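Local coordinates for RabGAP/TBC protein (Chlamydomonas reinhardtii, PDB 4P17) that is of unknown function but, as a flagellar member of the TBC-domain family, probably acts as a GTPase-activating protein for a Rab GTPase, at residues Trp232-Phe237 with Leu261-Ala265; Leu179-Tyr185 with Leu253-Pro258. One frame throughout, in Å; residues are numbered along the deposited sequence.

Contact 1 of 2, residues Trp232-Phe237 with Leu261-Ala265; sequences WYLCLF and LFRVA
Three aromatic rings of 232-237, those of Trp232, Tyr233 and Phe237, close on one flank of helix 259-271 inside the all-helical TBC fold, where helix 226-234 ends in a Schellman motif. Leu236, with positive phi, is the C-prime residue: Phe237 N bonds back to Trp232 O and Leu236 N to Tyr233 O. This turn folds the Phe237 ring back toward the end of helix 226-234, with Trp232 O 4.0 Å above the plane of the Phe237 ring, over its centre.

Across the contact the two rings of Tyr233 and Phe237 treat the same carbonyl alike. Leu261 O lies at the edge of both, 3.6 Å from Tyr233 CE1 and 3.8 Å from Phe237 CZ, while it also accepts the helical bond from Ala265 N. The Phe237 ring slants past Val264, its CZ 3.6 Å from Val264 CG1. That methyl stands anti to the backbone N (chi1 172°), which turns it to the ring. Trp232 brings the six-membered half of its indole to Ala265, CE3 lying 3.8 Å from Ala265 CB, and the same methyl also meets Tyr233 CE1. Leu236 CD2 touches both methyls of Leu261, nearer CD2 than CD1, and Leu261 CD2 also reaches Phe237 CE2. Leu203 of helix 201-210 touches both Tyr233 and Ala265, and Thr249 of helix 243-256 touches Phe237 and Val264. No hydrogen bond spans the two segments. The hydroxyl of Tyr233 is buried without a polar partner, its OH 3.4 Å from Phe262 CB.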
loop_
_atom_site.group_PDB
_atom_site.type_symbol
_atom_site.label_atom_id
_atom_site.label_comp_id
_atom_site.label_asym_id
_atom_site.label_seq_id
_atom_site.Cartn_x
_atom_site.Cartn_y
_atom_site.Cartn_z
ATOM N N TRP A 232 -3.319 3.273 -8.609
ATOM C CA TRP A 232 -2.266 2.480 -8.012
ATOM C C TRP A 232 -1.508 3.364 -7.051
ATOM O O TRP A 232 -1.183 2.978 -5.921
ATOM C CB TRP A 232 -1.304 1.919 -9.042
ATOM C CG TRP A 232 -1.834 0.779 -9.826
ATOM C CD1 TRP A 232 -3.015 0.101 -9.638
ATOM C CD2 TRP A 232 -1.191 0.159 -10.936
ATOM N NE1 TRP A 232 -3.131 -0.907 -10.558
ATOM C CE2 TRP A 232 -2.024 -0.895 -11.366
ATOM C CE3 TRP A 232 0.018 0.386 -11.605
ATOM C CZ2 TRP A 232 -1.702 -1.705 -12.449
ATOM C CZ3 TRP A 232 0.337 -0.428 -12.687
ATOM C CH2 TRP A 232 -0.530 -1.452 -13.099
ATOM N N TYR A 233 -1.208 4.558 -7.529
ATOM C CA TYR A 233 -0.361 5.456 -6.807
ATOM C C TYR A 233 -1.086 6.110 -5.642
ATOM O O TYR A 233 -0.606 6.085 -4.490
ATOM C CB TYR A 233 0.123 6.512 -7.743
ATOM C CG TYR A 233 1.189 6.089 -8.706
ATOM C CD1 TYR A 233 1.877 4.902 -8.573
ATOM C CD2 TYR A 233 1.531 6.937 -9.744
ATOM C CE1 TYR A 233 2.905 4.587 -9.455
ATOM C CE2 TYR A 233 2.518 6.634 -10.609
ATOM C CZ TYR A 233 3.203 5.474 -10.484
ATOM O OH TYR A 233 4.229 5.248 -11.392
ATOM N N LEU A 234 -2.236 6.701 -5.928
ATOM C CA LEU A 234 -2.949 7.437 -4.874
ATOM C C LEU A 234 -3.375 6.512 -3.727
ATOM O O LEU A 234 -3.356 6.896 -2.558
ATOM C CB LEU A 234 -4.185 8.151 -5.426
ATOM C CG LEU A 234 -3.972 9.302 -6.405
ATOM C CD1 LEU A 234 -5.312 9.799 -6.922
ATOM C CD2 LEU A 234 -3.173 10.426 -5.740
ATOM N N CYS A 235 -3.804 5.309 -4.072
ATOM C CA CYS A 235 -4.304 4.376 -3.056
ATOM C C CYS A 235 -3.243 3.415 -2.592
ATOM O O CYS A 235 -3.520 2.515 -1.836
ATOM C CB CYS A 235 -5.495 3.593 -3.597
ATOM S SG CYS A 235 -6.848 4.695 -4.072
ATOM N N LEU A 236 -2.013 3.616 -3.044
ATOM C CA LEU A 236 -0.899 2.754 -2.704
ATOM C C LEU A 236 -1.231 1.290 -2.912
ATOM O O LEU A 236 -0.981 0.473 -2.033
ATOM C CB LEU A 236 -0.470 2.953 -1.251
ATOM C CG LEU A 236 -0.290 4.394 -0.854
ATOM C CD1 LEU A 236 -0.071 4.445 0.658
ATOM C CD2 LEU A 236 0.879 4.960 -1.637
ATOM N N PHE A 237 -1.806 1.004 -4.080
ATOM C CA PHE A 237 -2.261 -0.330 -4.515
ATOM C C PHE A 237 -3.400 -0.943 -3.718
ATOM O O PHE A 237 -3.794 -2.067 -4.007
ATOM C CB PHE A 237 -1.069 -1.318 -4.549
ATOM C CG PHE A 237 0.045 -0.891 -5.483
ATOM C CD1 PHE A 237 -0.136 -0.923 -6.861
ATOM C CD2 PHE A 237 1.248 -0.417 -4.980
ATOM C CE1 PHE A 237 0.875 -0.503 -7.710
ATOM C CE2 PHE A 237 2.248 0.020 -5.818
ATOM C CZ PHE A 237 2.070 -0.031 -7.187
ATOM N N LEU A 261 6.718 3.065 -5.575
ATOM C CA LEU A 261 5.451 3.078 -6.295
ATOM C C LEU A 261 5.692 2.828 -7.781
ATOM O O LEU A 261 5.062 1.942 -8.354
ATOM C CB LEU A 261 4.727 4.382 -6.060
ATOM C CG LEU A 261 4.330 4.592 -4.590
ATOM C CD1 LEU A 261 3.624 5.924 -4.482
ATOM C CD2 LEU A 261 3.464 3.422 -4.035
ATOM N N PHE A 262 6.636 3.535 -8.401
ATOM C CA PHE A 262 6.784 3.326 -9.834
ATOM C C PHE A 262 7.558 2.024 -10.082
ATOM O O PHE A 262 7.368 1.402 -11.121
ATOM C CB PHE A 262 7.422 4.537 -10.554
ATOM C CG PHE A 262 8.851 4.881 -10.146
ATOM C CD1 PHE A 262 9.918 4.081 -10.529
ATOM C CD2 PHE A 262 9.125 6.062 -9.448
ATOM C CE1 PHE A 262 11.221 4.425 -10.196
ATOM C CE2 PHE A 262 10.423 6.411 -9.114
ATOM C CZ PHE A 262 11.473 5.614 -9.496
ATOM N N ARG A 263 8.377 1.569 -9.136
ATOM C CA ARG A 263 9.108 0.320 -9.389
ATOM C C ARG A 263 8.143 -0.846 -9.395
ATOM O O ARG A 263 8.273 -1.781 -10.204
ATOM C CB ARG A 263 10.228 0.118 -8.379
ATOM C CG ARG A 263 11.353 1.074 -8.684
ATOM C CD ARG A 263 12.458 1.230 -7.654
ATOM N NE ARG A 263 13.482 2.116 -8.224
ATOM C CZ ARG A 263 14.465 2.715 -7.552
ATOM N NH1 ARG A 263 14.602 2.566 -6.248
ATOM N NH2 ARG A 263 15.314 3.484 -8.199
ATOM N N VAL A 264 7.161 -0.807 -8.505
ATOM C CA VAL A 264 6.189 -1.895 -8.454
ATOM C C VAL A 264 5.215 -1.769 -9.663
ATOM O O VAL A 264 4.791 -2.749 -10.258
ATOM C CB VAL A 264 5.441 -1.900 -7.114
ATOM C CG1 VAL A 264 4.284 -2.903 -7.126
ATOM C CG2 VAL A 264 6.405 -2.270 -6.021
ATOM N N ALA A 265 4.847 -0.552 -9.997
ATOM C CA ALA A 265 3.978 -0.327 -11.140
ATOM C C ALA A 265 4.612 -0.880 -12.420
ATOM O O ALA A 265 3.943 -1.572 -13.208
ATOM C CB ALA A 265 3.696 1.135 -11.255
#

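Contact 2 of 2, residues Leu179-Tyr185 with Leu253-Pro258; sequences LVEDILY and LFYEGP
Ile183 fits between Phe254 and Pro258 where two helices of the all-helical TBC fold, 169-183 and 243-256, finish side by side; CA atoms of Ile183 and Gly257 come within 5.7 Å. Helix 169-183 closes with a wider pi-type turn: Leu184 N bonds to Leu179 O at 2.8 Å, whereas the bond from Ile183 N to the same oxygen is weak. Gly257 ends the other helix with positive phi, at backbone angles where any side chain would collide with the carbonyl oxygen of Glu256, and Gly257 N still bonds to Leu253 O.

Apolar packing does the joining, since no hydrogen bond crosses. The two arms of Ile183 divide the work. CG1 stands anti to the carbonyl carbon (chi1 -62°), and the extended chi2 (-180°) carries CD1 on to the edge of the Phe254 ring, in plane and 3.8 Å from Phe254 CD1. The other branch, CG2, turns to Leu253 CD1 and Gly257 CA. An alanine here is likely to open a gap beside the Phe254 edge and strip Leu253 CD1 of its methyl neighbour. Deeper in, Leu179 CD1 packs at 3.9 Å on Leu253 CD2, the side chains crossing at about a right angle, and also touches Phe254 CE1. The Phe254 ring also packs edge-to-face with Trp77. The exposed Tyr185 turns a ring edge to the proline, CE1 3.9 Å from Pro258 CG.

Away from the other segment, Asp182 and Glu181 form salt bridges with Lys86, and Glu256 forms one with Arg65. Two contacts pair carbon with backbone oxygen: Ile183 CG2 lies 3.8 Å from Leu253 O, and Ile183 O rests against the proline ring, near CG and 3.4 Å from Pro258 CD.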
loop_
_atom_site.group_PDB
_atom_site.type_symbol
_atom_site.label_atom_id
_atom_site.label_comp_id
_atom_site.label_asym_id
_atom_site.label_seq_id
_atom_site.Cartn_x
_atom_site.Cartn_y
_atom_site.Cartn_z
ATOM N N LEU A 179 3.291 8.789 6.404
ATOM C CA LEU A 179 3.155 8.575 4.966
ATOM C C LEU A 179 2.910 9.857 4.184
ATOM O O LEU A 179 3.591 10.157 3.203
ATOM C CB LEU A 179 2.018 7.576 4.744
ATOM C CG LEU A 179 1.536 7.386 3.321
ATOM C CD1 LEU A 179 2.539 6.496 2.566
ATOM C CD2 LEU A 179 0.162 6.779 3.301
ATOM N N VAL A 180 1.907 10.595 4.614
ATOM C CA VAL A 180 1.505 11.847 4.003
ATOM C C VAL A 180 2.556 12.911 4.203
ATOM O O VAL A 180 2.852 13.657 3.274
ATOM C CB VAL A 180 0.187 12.348 4.593
ATOM C CG1 VAL A 180 -0.223 13.662 3.985
ATOM C CG2 VAL A 180 -0.902 11.329 4.378
ATOM N N GLU A 181 3.095 13.012 5.416
ATOM C CA GLU A 181 3.931 14.159 5.728
ATOM C C GLU A 181 5.407 13.972 5.395
ATOM O O GLU A 181 6.089 14.958 5.103
ATOM C CB GLU A 181 3.765 14.521 7.199
ATOM C CG GLU A 181 2.305 14.791 7.536
ATOM C CD GLU A 181 2.005 14.774 9.010
ATOM O OE1 GLU A 181 2.906 15.035 9.857
ATOM O OE2 GLU A 181 0.848 14.460 9.334
ATOM N N ASP A 182 5.907 12.732 5.433
ATOM C CA ASP A 182 7.366 12.495 5.428
ATOM C C ASP A 182 7.824 11.562 4.303
ATOM O O ASP A 182 8.932 11.676 3.822
ATOM C CB ASP A 182 7.819 11.910 6.775
ATOM C CG ASP A 182 7.466 12.820 7.938
ATOM O OD1 ASP A 182 7.528 14.051 7.752
ATOM O OD2 ASP A 182 7.134 12.313 9.018
ATOM N N ILE A 183 6.950 10.660 3.888
ATOM C CA ILE A 183 7.329 9.640 2.906
ATOM C C ILE A 183 6.897 10.059 1.495
ATOM O O ILE A 183 7.744 10.140 0.595
ATOM C CB ILE A 183 6.749 8.298 3.261
ATOM C CG1 ILE A 183 7.323 7.841 4.618
ATOM C CG2 ILE A 183 7.096 7.276 2.173
ATOM C CD1 ILE A 183 6.813 6.465 5.098
ATOM N N LEU A 184 5.617 10.348 1.301
ATOM C CA LEU A 184 5.139 10.796 -0.015
ATOM C C LEU A 184 5.564 12.248 -0.241
ATOM O O LEU A 184 5.819 12.977 0.706
ATOM C CB LEU A 184 3.629 10.658 -0.118
ATOM C CG LEU A 184 3.059 9.236 0.068
ATOM C CD1 LEU A 184 1.564 9.293 0.376
ATOM C CD2 LEU A 184 3.308 8.360 -1.132
ATOM N N TYR A 185 5.640 12.675 -1.497
ATOM C CA TYR A 185 5.978 14.054 -1.755
ATOM C C TYR A 185 4.841 14.955 -1.277
ATOM O O TYR A 185 3.668 14.565 -1.325
ATOM C CB TYR A 185 6.254 14.275 -3.223
ATOM C CG TYR A 185 7.647 13.908 -3.664
ATOM C CD1 TYR A 185 8.261 12.749 -3.230
ATOM C CD2 TYR A 185 8.352 14.738 -4.528
ATOM C CE1 TYR A 185 9.551 12.413 -3.653
ATOM C CE2 TYR A 185 9.604 14.403 -4.984
ATOM C CZ TYR A 185 10.213 13.241 -4.535
ATOM O OH TYR A 185 11.484 12.919 -4.968
ATOM N N LEU A 253 7.879 0.424 0.852
ATOM C CA LEU A 253 7.505 1.837 0.805
ATOM C C LEU A 253 7.867 2.557 2.102
ATOM O O LEU A 253 8.359 3.698 2.096
ATOM C CB LEU A 253 5.999 2.002 0.555
ATOM C CG LEU A 253 5.434 3.431 0.608
ATOM C CD1 LEU A 253 6.053 4.302 -0.498
ATOM C CD2 LEU A 253 3.910 3.458 0.529
ATOM N N PHE A 254 7.571 1.901 3.214
ATOM C CA PHE A 254 7.784 2.495 4.538
ATOM C C PHE A 254 9.254 2.484 4.941
ATOM O O PHE A 254 9.597 3.043 5.967
ATOM C CB PHE A 254 6.954 1.755 5.625
ATOM C CG PHE A 254 5.449 1.939 5.474
ATOM C CD1 PHE A 254 4.919 3.180 5.150
ATOM C CD2 PHE A 254 4.578 0.884 5.632
ATOM C CE1 PHE A 254 3.554 3.348 4.988
ATOM C CE2 PHE A 254 3.221 1.060 5.453
ATOM C CZ PHE A 254 2.720 2.287 5.136
ATOM N N TYR A 255 10.115 1.874 4.132
ATOM C CA TYR A 255 11.562 1.883 4.399
ATOM C C TYR A 255 12.380 2.630 3.338
ATOM O O TYR A 255 13.273 3.414 3.663
ATOM C CB TYR A 255 12.070 0.454 4.513
ATOM C CG TYR A 255 13.523 0.415 4.881
ATOM C CD1 TYR A 255 13.919 0.532 6.202
ATOM C CD2 TYR A 255 14.490 0.244 3.916
ATOM C CE1 TYR A 255 15.251 0.500 6.545
ATOM C CE2 TYR A 255 15.826 0.212 4.253
ATOM C CZ TYR A 255 16.188 0.330 5.562
ATOM O OH TYR A 255 17.516 0.286 5.869
ATOM N N GLU A 256 12.069 2.395 2.068
ATOM C CA GLU A 256 12.849 2.962 0.975
ATOM C C GLU A 256 12.251 4.247 0.417
ATOM O O GLU A 256 12.953 5.018 -0.219
ATOM C CB GLU A 256 12.968 1.941 -0.165
ATOM C CG GLU A 256 13.648 0.663 0.229
ATOM C CD GLU A 256 13.993 -0.191 -0.949
ATOM O OE1 GLU A 256 14.421 0.344 -1.999
ATOM O OE2 GLU A 256 13.840 -1.407 -0.814
ATOM N N GLY A 257 10.951 4.456 0.602
ATOM C CA GLY A 257 10.305 5.667 0.105
ATOM C C GLY A 257 9.528 5.508 -1.200
ATOM O O GLY A 257 9.391 4.413 -1.713
ATOM N N PRO A 258 9.061 6.619 -1.769
ATOM C CA PRO A 258 8.035 6.531 -2.818
ATOM C C PRO A 258 8.512 6.034 -4.185
ATOM O O PRO A 258 7.656 5.800 -5.032
ATOM C CB PRO A 258 7.522 7.967 -2.939
ATOM C CG PRO A 258 8.620 8.830 -2.392
ATOM C CD PRO A 258 9.413 8.013 -1.426
#

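In the fold
Contacts 1 and 2 lie about 12 Å apart, centre to centre, inside the Rab-GTPase-TBC range. Their segments alternate along the chain: 179-185, 232-237, 253-258, 261-265. Helices 226-234, 243-256 and 259-271 are consecutive, and helix 169-183 joins them from earlier in the chain. The contacts meet directly through leucines, with Leu236 CD1 3.5 Å from Leu179 CD2, Leu236 CD2 4.0 Å from Leu253 CD2 and Leu261 CD1 4.2 Å from Leu184 CD2. Contact 1 is buried near the chain centre, contact 2 only partly buried further out. Together they form one continuous apolar seam that ties four helices of the TBC domain together without a strand.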